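Local coordinates for amino acid ABC superfamily ATP binding cassette transporter, binding protein (Streptococcus pneumoniae, PDB 4H5G) that binds L-arginine in the cleft between its two lobes and probably delivers it to an amino acid ABC transporter for uptake, at residues Ile82-Glu87 and Phe92-Pro97; Ser104-Lys109 and Pro173-Tyr178. All blocks are in the same frame, centred on the assembly; numbering follows the deposited sequence.

Interaction 1: Ile82-Glu87 and Phe92-Pro97. With ARG (arginine), chain L.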
ATOM      1  N   ILE A  82       1.647   1.890   3.538  1.00 16.61           N
ATOM      2  CA  ILE A  82       1.210   1.662   4.916  1.00 14.73           C
ATOM      3  C   ILE A  82       0.685   2.935   5.557  1.00 20.61           C
ATOM      4  O   ILE A  82       1.431   3.899   5.722  1.00 18.80           O
ATOM      5  CB  ILE A  82       2.379   1.150   5.773  1.00 15.38           C
ATOM      6  CG1 ILE A  82       2.919  -0.169   5.196  1.00 16.46           C
ATOM      7  CG2 ILE A  82       1.948   0.993   7.237  1.00 17.16           C
ATOM      8  CD1 ILE A  82       4.211  -0.651   5.875  1.00 18.08           C
ATOM      9  N   SER A  83      -0.596   2.923   5.934  1.00 17.17           N
ATOM     10  CA  SER A  83      -1.206   4.041   6.665  1.00 18.54           C
ATOM     11  C   SER A  83      -0.572   4.214   8.050  1.00 19.79           C
ATOM     12  O   SER A  83      -0.533   3.277   8.843  1.00 18.63           O
ATOM     13  CB  SER A  83      -2.711   3.793   6.816  1.00 21.84           C
ATOM     14  OG  SER A  83      -3.347   3.652   5.564  1.00 23.83           O
ATOM     15  N   ALA A  84      -0.106   5.422   8.362  1.00 17.55           N
ATOM     16  CA  ALA A  84       0.511   5.668   9.670  1.00 21.54           C
ATOM     17  C   ALA A  84      -0.557   5.959  10.735  1.00 26.67           C
ATOM     18  O   ALA A  84      -0.745   7.107  11.162  1.00 25.99           O
ATOM     19  CB  ALA A  84       1.523   6.805   9.576  1.00 21.90           C
ATOM     20  N   THR A  85      -1.237   4.906  11.184  1.00 18.98           N
ATOM     21  CA  THR A  85      -2.337   5.068  12.145  1.00 20.86           C
ATOM     22  C   THR A  85      -1.848   5.246  13.581  1.00 24.15           C
ATOM     23  O   THR A  85      -0.733   4.859  13.919  1.00 23.86           O
ATOM     24  CB  THR A  85      -3.274   3.850  12.102  1.00 21.32           C
ATOM     25  OG1 THR A  85      -2.579   2.717  12.632  1.00 23.22           O
ATOM     26  CG2 THR A  85      -3.701   3.548  10.664  1.00 21.34           C
ATOM     27  N   ASP A  86      -2.699   5.822  14.425  1.00 24.50           N
ATOM     28  CA  ASP A  86      -2.366   5.985  15.836  1.00 26.09           C
ATOM     29  C   ASP A  86      -2.058   4.634  16.484  1.00 26.34           C
ATOM     30  O   ASP A  86      -1.120   4.513  17.271  1.00 29.53           O
ATOM     31  CB  ASP A  86      -3.507   6.691  16.573  1.00 32.93           C
ATOM     32  CG  ASP A  86      -3.610   8.164  16.220  1.00 45.90           C
ATOM     33  OD1 ASP A  86      -2.627   8.739  15.710  1.00 45.72           O
ATOM     34  OD2 ASP A  86      -4.682   8.756  16.463  1.00 48.92           O
ATOM     35  N   GLU A  87      -2.846   3.624  16.124  1.00 25.70           N
ATOM     36  CA  GLU A  87      -2.684   2.271  16.661  1.00 28.94           C
ATOM     37  C   GLU A  87      -1.306   1.730  16.297  1.00 28.34           C
ATOM     38  O   GLU A  87      -0.573   1.192  17.136  1.00 24.65           O
ATOM     39  CB  GLU A  87      -3.776   1.338  16.115  1.00 36.54           C
ATOM     40  CG  GLU A  87      -5.198   1.653  16.590  1.00 53.73           C
ATOM     41  CD  GLU A  87      -5.686   3.038  16.175  1.00 67.22           C
ATOM     42  OE1 GLU A  87      -5.368   3.468  15.042  1.00 54.42           O
ATOM     43  OE2 GLU A  87      -6.370   3.703  16.987  1.00 76.70           O
ATOM     44  N   PHE A  92       5.281   0.904  16.216  1.00 19.34           N
ATOM     45  CA  PHE A  92       6.334   1.308  15.286  1.00 17.55           C
ATOM     46  C   PHE A  92       6.543   2.812  15.276  1.00 20.64           C
ATOM     47  O   PHE A  92       5.666   3.566  15.694  1.00 22.60           O
ATOM     48  CB  PHE A  92       5.955   0.873  13.864  1.00 16.10           C
ATOM     49  CG  PHE A  92       5.700  -0.592  13.750  1.00 17.67           C
ATOM     50  CD1 PHE A  92       6.758  -1.471  13.606  1.00 19.59           C
ATOM     51  CD2 PHE A  92       4.416  -1.092  13.821  1.00 19.03           C
ATOM     52  CE1 PHE A  92       6.538  -2.828  13.523  1.00 20.59           C
ATOM     53  CE2 PHE A  92       4.190  -2.456  13.741  1.00 23.74           C
ATOM     54  CZ  PHE A  92       5.262  -3.320  13.592  1.00 21.36           C
ATOM     55  N   ASP A  93       7.705   3.241  14.802  1.00 20.26           N
ATOM     56  CA  ASP A  93       7.867   4.643  14.446  1.00 21.83           C
ATOM     57  C   ASP A  93       7.614   4.771  12.973  1.00 21.98           C
ATOM     58  O   ASP A  93       7.728   3.797  12.231  1.00 21.39           O
ATOM     59  CB  ASP A  93       9.262   5.142  14.785  1.00 22.15           C
ATOM     60  CG  ASP A  93       9.411   5.497  16.253  1.00 27.27           C
ATOM     61  OD1 ASP A  93       8.393   5.653  16.966  1.00 27.30           O
ATOM     62  OD2 ASP A  93      10.561   5.647  16.692  1.00 27.58           O
ATOM     63  N   PHE A  94       7.240   5.965  12.537  1.00 18.57           N
ATOM     64  CA  PHE A  94       7.010   6.164  11.113  1.00 15.39           C
ATOM     65  C   PHE A  94       7.791   7.361  10.634  1.00 19.46           C
ATOM     66  O   PHE A  94       8.044   8.313  11.392  1.00 19.84           O
ATOM     67  CB  PHE A  94       5.521   6.396  10.813  1.00 17.64           C
ATOM     68  CG  PHE A  94       4.690   5.142  10.830  1.00 17.51           C
ATOM     69  CD1 PHE A  94       4.079   4.717  11.996  1.00 21.35           C
ATOM     70  CD2 PHE A  94       4.516   4.391   9.672  1.00 17.33           C
ATOM     71  CE1 PHE A  94       3.309   3.559  12.013  1.00 26.30           C
ATOM     72  CE2 PHE A  94       3.746   3.235   9.681  1.00 18.77           C
ATOM     73  CZ  PHE A  94       3.138   2.823  10.853  1.00 19.78           C
ATOM     74  N   SER A  95       8.152   7.305   9.360  1.00 18.16           N
ATOM     75  CA  SER A  95       8.747   8.438   8.665  1.00 17.20           C
ATOM     76  C   SER A  95       7.663   9.495   8.554  1.00 23.61           C
ATOM     77  O   SER A  95       6.486   9.225   8.821  1.00 18.05           O
ATOM     78  CB  SER A  95       9.175   8.015   7.258  1.00 15.93           C
ATOM     79  OG  SER A  95       8.047   7.846   6.432  1.00 17.80           O
ATOM     80  N   ILE A  96       8.055  10.703   8.157  1.00 20.45           N
ATOM     81  CA  ILE A  96       7.076  11.687   7.705  1.00 19.73           C
ATOM     82  C   ILE A  96       6.270  11.061   6.555  1.00 17.91           C
ATOM     83  O   ILE A  96       6.746  10.154   5.877  1.00 20.10           O
ATOM     84  CB  ILE A  96       7.763  12.993   7.254  1.00 17.62           C
ATOM     85  CG1 ILE A  96       8.686  12.737   6.059  1.00 21.54           C
ATOM     86  CG2 ILE A  96       8.491  13.646   8.445  1.00 19.32           C
ATOM     87  CD1 ILE A  96       9.387  14.004   5.528  1.00 20.49           C
ATOM     88  N   PRO A  97       5.034  11.536   6.326  1.00 15.95           N
ATOM     89  CA  PRO A  97       4.255  10.944   5.229  1.00 18.11           C
ATOM     90  C   PRO A  97       4.972  11.143   3.890  1.00 16.71           C
ATOM     91  O   PRO A  97       5.577  12.201   3.697  1.00 18.35           O
ATOM     92  CB  PRO A  97       2.981  11.797   5.205  1.00 22.19           C
ATOM     93  CG  PRO A  97       2.896  12.419   6.529  1.00 26.62           C
ATOM     94  CD  PRO A  97       4.277  12.545   7.083  1.00 22.46           C
TER
HETATM   95  N   ARG L 310      -3.115   1.584   3.325  1.00 15.67           N
HETATM   96  CA  ARG L 310      -3.712   0.363   3.886  1.00 19.70           C
HETATM   97  C   ARG L 310      -3.088   0.012   5.219  1.00 24.60           C
HETATM   98  O   ARG L 310      -1.995   0.479   5.576  1.00 19.19           O
HETATM   99  CB  ARG L 310      -3.569  -0.819   2.916  1.00 18.41           C
HETATM  100  CG  ARG L 310      -2.152  -1.052   2.396  1.00 16.94           C
HETATM  101  CD  ARG L 310      -2.051  -2.372   1.616  1.00 18.91           C
HETATM  102  NE  ARG L 310      -0.741  -2.519   0.966  1.00 17.27           N
HETATM  103  CZ  ARG L 310      -0.386  -3.536   0.187  1.00 21.47           C
HETATM  104  NH1 ARG L 310       0.827  -3.567  -0.363  1.00 17.58           N
HETATM  105  NH2 ARG L 310      -1.248  -4.520  -0.042  1.00 17.60           N
HETATM  106  OXT ARG L 310      -3.679  -0.755   5.985  1.00 17.55           O
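Phe94 lays one face of its ring over the methyl of Ala84, whose CB sits 3.9 Å from the ring centroid and only 17° off the ring normal, a clear CH-pi contact. The methyl is displaced toward the rim, nearest CG and CD2. With CG anti to its own carbonyl carbon (chi1 -77°), Phe94 reaches from strand 92-94 across to the 82-87 loop. At the ring edge, near its plane, Ile82 adds a second apolar touch: its CG2 branch comes to 3.8 Å from Phe94 CE2, the two side chains crossing at about a right angle.

Between Ile82 and Ala84, Ser83 turns its side chain from the phenylalanine to the bound arginine. Its backbone N donates a nearly straight hydrogen bond to the ligand O (2.8 Å, 168°), and its OG accepts one from the ligand amino N at 3.1 Å. Ala84 centres an inverse gamma turn, closed by a weak bond from Thr85 N to Ser83 O. That carbonyl also accepts a hydrogen bond from Arg88 NH1, a group that binds the ligand as well. Thr85 then N-caps the short helix 86-89 through OG1 and Arg88 N.

The chemistry is thus divided by side: apolar contacts back the loop on Phe94, while Ser83 and Arg88 offer polar groups to the ligand's alpha-amino and carboxylate groups, the part common to amino acids.

Interaction 2: Ser104-Lys109 and Pro173-Tyr178. Unlike the reference sequence in segment 104-109: His108 (reference Arg).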
ATOM      1  N   SER A 104     -11.266   4.047  -1.547  1.00 19.68           N
ATOM      2  CA  SER A 104     -12.356   3.888  -2.499  1.00 22.64           C
ATOM      3  C   SER A 104     -12.835   2.460  -2.609  1.00 20.66           C
ATOM      4  O   SER A 104     -12.184   1.530  -2.126  1.00 20.71           O
ATOM      5  CB  SER A 104     -11.884   4.326  -3.887  1.00 24.93           C
ATOM      6  OG  SER A 104     -11.371   5.635  -3.868  1.00 31.00           O
ATOM      7  N   PHE A 105     -13.965   2.284  -3.291  1.00 20.67           N
ATOM      8  CA  PHE A 105     -14.443   0.947  -3.617  1.00 20.63           C
ATOM      9  C   PHE A 105     -14.274   0.725  -5.112  1.00 22.36           C
ATOM     10  O   PHE A 105     -14.629   1.586  -5.917  1.00 23.44           O
ATOM     11  CB  PHE A 105     -15.930   0.805  -3.271  1.00 19.82           C
ATOM     12  CG  PHE A 105     -16.217   0.786  -1.799  1.00 19.87           C
ATOM     13  CD1 PHE A 105     -16.134  -0.392  -1.087  1.00 21.51           C
ATOM     14  CD2 PHE A 105     -16.594   1.936  -1.132  1.00 22.20           C
ATOM     15  CE1 PHE A 105     -16.410  -0.414   0.269  1.00 24.87           C
ATOM     16  CE2 PHE A 105     -16.863   1.917   0.228  1.00 26.11           C
ATOM     17  CZ  PHE A 105     -16.774   0.741   0.923  1.00 27.50           C
ATOM     18  N   LEU A 106     -13.723  -0.425  -5.476  1.00 20.46           N
ATOM     19  CA  LEU A 106     -13.684  -0.860  -6.867  1.00 20.91           C
ATOM     20  C   LEU A 106     -14.922  -1.720  -7.104  1.00 20.93           C
ATOM     21  O   LEU A 106     -15.212  -2.628  -6.317  1.00 20.99           O
ATOM     22  CB  LEU A 106     -12.411  -1.684  -7.114  1.00 17.83           C
ATOM     23  CG  LEU A 106     -12.161  -2.132  -8.557  1.00 21.49           C
ATOM     24  CD1 LEU A 106     -11.799  -0.943  -9.457  1.00 22.53           C
ATOM     25  CD2 LEU A 106     -11.041  -3.200  -8.602  1.00 19.93           C
ATOM     26  N   VAL A 107     -15.664  -1.417  -8.175  1.00 20.50           N
ATOM     27  CA  VAL A 107     -16.885  -2.143  -8.523  1.00 20.45           C
ATOM     28  C   VAL A 107     -16.923  -2.432 -10.027  1.00 21.75           C
ATOM     29  O   VAL A 107     -16.059  -1.987 -10.780  1.00 25.20           O
ATOM     30  CB  VAL A 107     -18.162  -1.336  -8.150  1.00 22.78           C
ATOM     31  CG1 VAL A 107     -18.276  -1.137  -6.632  1.00 22.77           C
ATOM     32  CG2 VAL A 107     -18.193   0.028  -8.897  1.00 23.52           C
ATOM     33  N   HIS A 108     -17.932  -3.175 -10.455  1.00 22.35           N
ATOM     34  CA  HIS A 108     -18.186  -3.344 -11.883  1.00 22.41           C
ATOM     35  C   HIS A 108     -18.682  -2.024 -12.453  1.00 25.17           C
ATOM     36  O   HIS A 108     -19.451  -1.309 -11.799  1.00 27.52           O
ATOM     37  CB  HIS A 108     -19.227  -4.437 -12.120  1.00 20.77           C
ATOM     38  CG  HIS A 108     -18.712  -5.819 -11.881  1.00 29.16           C
ATOM     39  ND1 HIS A 108     -18.034  -6.539 -12.842  1.00 28.88           N
ATOM     40  CD2 HIS A 108     -18.767  -6.614 -10.785  1.00 29.09           C
ATOM     41  CE1 HIS A 108     -17.701  -7.720 -12.349  1.00 25.90           C
ATOM     42  NE2 HIS A 108     -18.131  -7.789 -11.100  1.00 30.23           N
ATOM     43  N   LYS A 109     -18.253  -1.701 -13.670  1.00 30.68           N
ATOM     44  CA  LYS A 109     -18.706  -0.485 -14.349  1.00 34.40           C
ATOM     45  C   LYS A 109     -20.229  -0.411 -14.406  1.00 31.35           C
ATOM     46  O   LYS A 109     -20.811   0.661 -14.240  1.00 30.21           O
ATOM     47  CB  LYS A 109     -18.110  -0.433 -15.761  1.00 36.61           C
ATOM     48  CG  LYS A 109     -18.193   0.925 -16.450  1.00 46.13           C
ATOM     49  CD  LYS A 109     -17.288   0.962 -17.686  1.00 59.05           C
ATOM     50  CE  LYS A 109     -15.814   0.907 -17.298  1.00 67.77           C
ATOM     51  NZ  LYS A 109     -14.933   0.637 -18.472  1.00 73.42           N
ATOM     52  N   PRO A 173      -5.553   5.117  -5.296  1.00 18.76           N
ATOM     53  CA  PRO A 173      -4.678   4.945  -6.468  1.00 20.59           C
ATOM     54  C   PRO A 173      -4.689   3.521  -7.026  1.00 20.53           C
ATOM     55  O   PRO A 173      -4.531   3.308  -8.238  1.00 18.38           O
ATOM     56  CB  PRO A 173      -3.294   5.299  -5.920  1.00 21.12           C
ATOM     57  CG  PRO A 173      -3.575   6.251  -4.796  1.00 23.54           C
ATOM     58  CD  PRO A 173      -4.829   5.715  -4.155  1.00 19.42           C
ATOM     59  N   VAL A 174      -4.897   2.554  -6.140  1.00 15.87           N
ATOM     60  CA  VAL A 174      -4.956   1.148  -6.543  1.00 16.72           C
ATOM     61  C   VAL A 174      -6.252   0.855  -7.297  1.00 22.22           C
ATOM     62  O   VAL A 174      -6.247   0.141  -8.299  1.00 20.31           O
ATOM     63  CB  VAL A 174      -4.809   0.213  -5.307  1.00 16.18           C
ATOM     64  CG1 VAL A 174      -4.871  -1.250  -5.735  1.00 17.14           C
ATOM     65  CG2 VAL A 174      -3.482   0.482  -4.594  1.00 17.67           C
ATOM     66  N   ALA A 175      -7.361   1.415  -6.815  1.00 20.46           N
ATOM     67  CA  ALA A 175      -8.644   1.255  -7.520  1.00 22.17           C
ATOM     68  C   ALA A 175      -8.585   1.918  -8.883  1.00 22.30           C
ATOM     69  O   ALA A 175      -9.035   1.353  -9.873  1.00 22.59           O
ATOM     70  CB  ALA A 175      -9.786   1.816  -6.701  1.00 21.38           C
ATOM     71  N   LEU A 176      -8.014   3.117  -8.934  1.00 21.01           N
ATOM     72  CA  LEU A 176      -7.894   3.838 -10.207  1.00 25.32           C
ATOM     73  C   LEU A 176      -7.085   3.033 -11.212  1.00 27.81           C
ATOM     74  O   LEU A 176      -7.410   2.989 -12.402  1.00 26.31           O
ATOM     75  CB  LEU A 176      -7.229   5.197  -9.986  1.00 27.01           C
ATOM     76  CG  LEU A 176      -8.084   6.271  -9.327  1.00 38.40           C
ATOM     77  CD1 LEU A 176      -7.229   7.487  -8.976  1.00 42.19           C
ATOM     78  CD2 LEU A 176      -9.246   6.667 -10.237  1.00 40.13           C
ATOM     79  N   SER A 177      -6.029   2.385 -10.727  1.00 20.29           N
ATOM     80  CA  SER A 177      -5.172   1.576 -11.593  1.00 24.19           C
ATOM     81  C   SER A 177      -5.917   0.360 -12.135  1.00 25.41           C
ATOM     82  O   SER A 177      -5.858   0.079 -13.334  1.00 25.24           O
ATOM     83  CB  SER A 177      -3.909   1.147 -10.841  1.00 24.94           C
ATOM     84  OG  SER A 177      -3.102   0.320 -11.656  1.00 29.98           O
ATOM     85  N   TYR A 178      -6.621  -0.358 -11.259  1.00 18.80           N
ATOM     86  CA  TYR A 178      -7.423  -1.502 -11.712  1.00 20.48           C
ATOM     87  C   TYR A 178      -8.432  -1.059 -12.755  1.00 27.03           C
ATOM     88  O   TYR A 178      -8.632  -1.732 -13.767  1.00 28.07           O
ATOM     89  CB  TYR A 178      -8.170  -2.149 -10.544  1.00 19.80           C
ATOM     90  CG  TYR A 178      -7.331  -3.128  -9.748  1.00 21.23           C
ATOM     91  CD1 TYR A 178      -6.794  -4.261 -10.347  1.00 27.31           C
ATOM     92  CD2 TYR A 178      -7.100  -2.933  -8.395  1.00 22.36           C
ATOM     93  CE1 TYR A 178      -6.035  -5.169  -9.617  1.00 26.57           C
ATOM     94  CE2 TYR A 178      -6.340  -3.835  -7.655  1.00 23.75           C
ATOM     95  CZ  TYR A 178      -5.813  -4.949  -8.278  1.00 26.82           C
ATOM     96  OH  TYR A 178      -5.064  -5.841  -7.540  1.00 35.22           O
TER
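Leu106 projects from strand 103-108 and crosses the Tyr178 side chain at about a right angle, setting its two methyls against the root of the tyrosine. CD2 packs 3.6 Å from Tyr178 CB and lies obliquely to the ring beyond, 3.9 Å from Tyr178 CG. CD1 bears on the preceding helical turn, 3.6 Å from the backbone O of Ala175 and 4.4 Å from its CB. Having CG anti to the backbone N (chi1 -176°) extends the leucine fork toward the helix, while the tyrosine ring leads away from the strand, to Met153 and Val157 of helix 153-162.

Two residues back along the strand, Ser104 CB meets the same alanine, 4.3 Å from Ala175 CB. The small alanine side chain is consistent with the close backbone approach here, with Leu106 CA and Ala175 CA 5.5 Å apart. No hydrogen bond joins the segments; Val157 and Leu160 of helix 153-162, with Met170 and Leu185, also touch Leu106.

The short axes run nearly parallel, 19° apart at a closest approach of 8.0 Å. Strand 167-171, antiparallel to strand 103-108, leads directly into helix 172-181, which returns along the sheet face: the layered alpha/beta packing of a lobe of the type II periplasmic binding protein fold.

How the interactions relate
The two contacts follow one another along the chain: interaction 1 closes at Pro97 before interaction 2 opens at Ser104, and their strands, 92-94 and 103-108, are consecutive. Their centres nevertheless lie 24 Å apart, on opposite sides of the chain's centre, with nearest atoms about 10 Å apart. Strand 92-94 pairs with 203-205 in a small antiparallel sheet, whereas 103-108 belongs to the five-stranded mixed sheet. The passage between them is consistent with a crossover from one lobe to the other. Interaction 1 contains pocket residues; interaction 2 packs the helix that follows Asp171, a residue whose OD2 is hydrogen-bonded to the arginine, so the ligand is held by elements of both lobes.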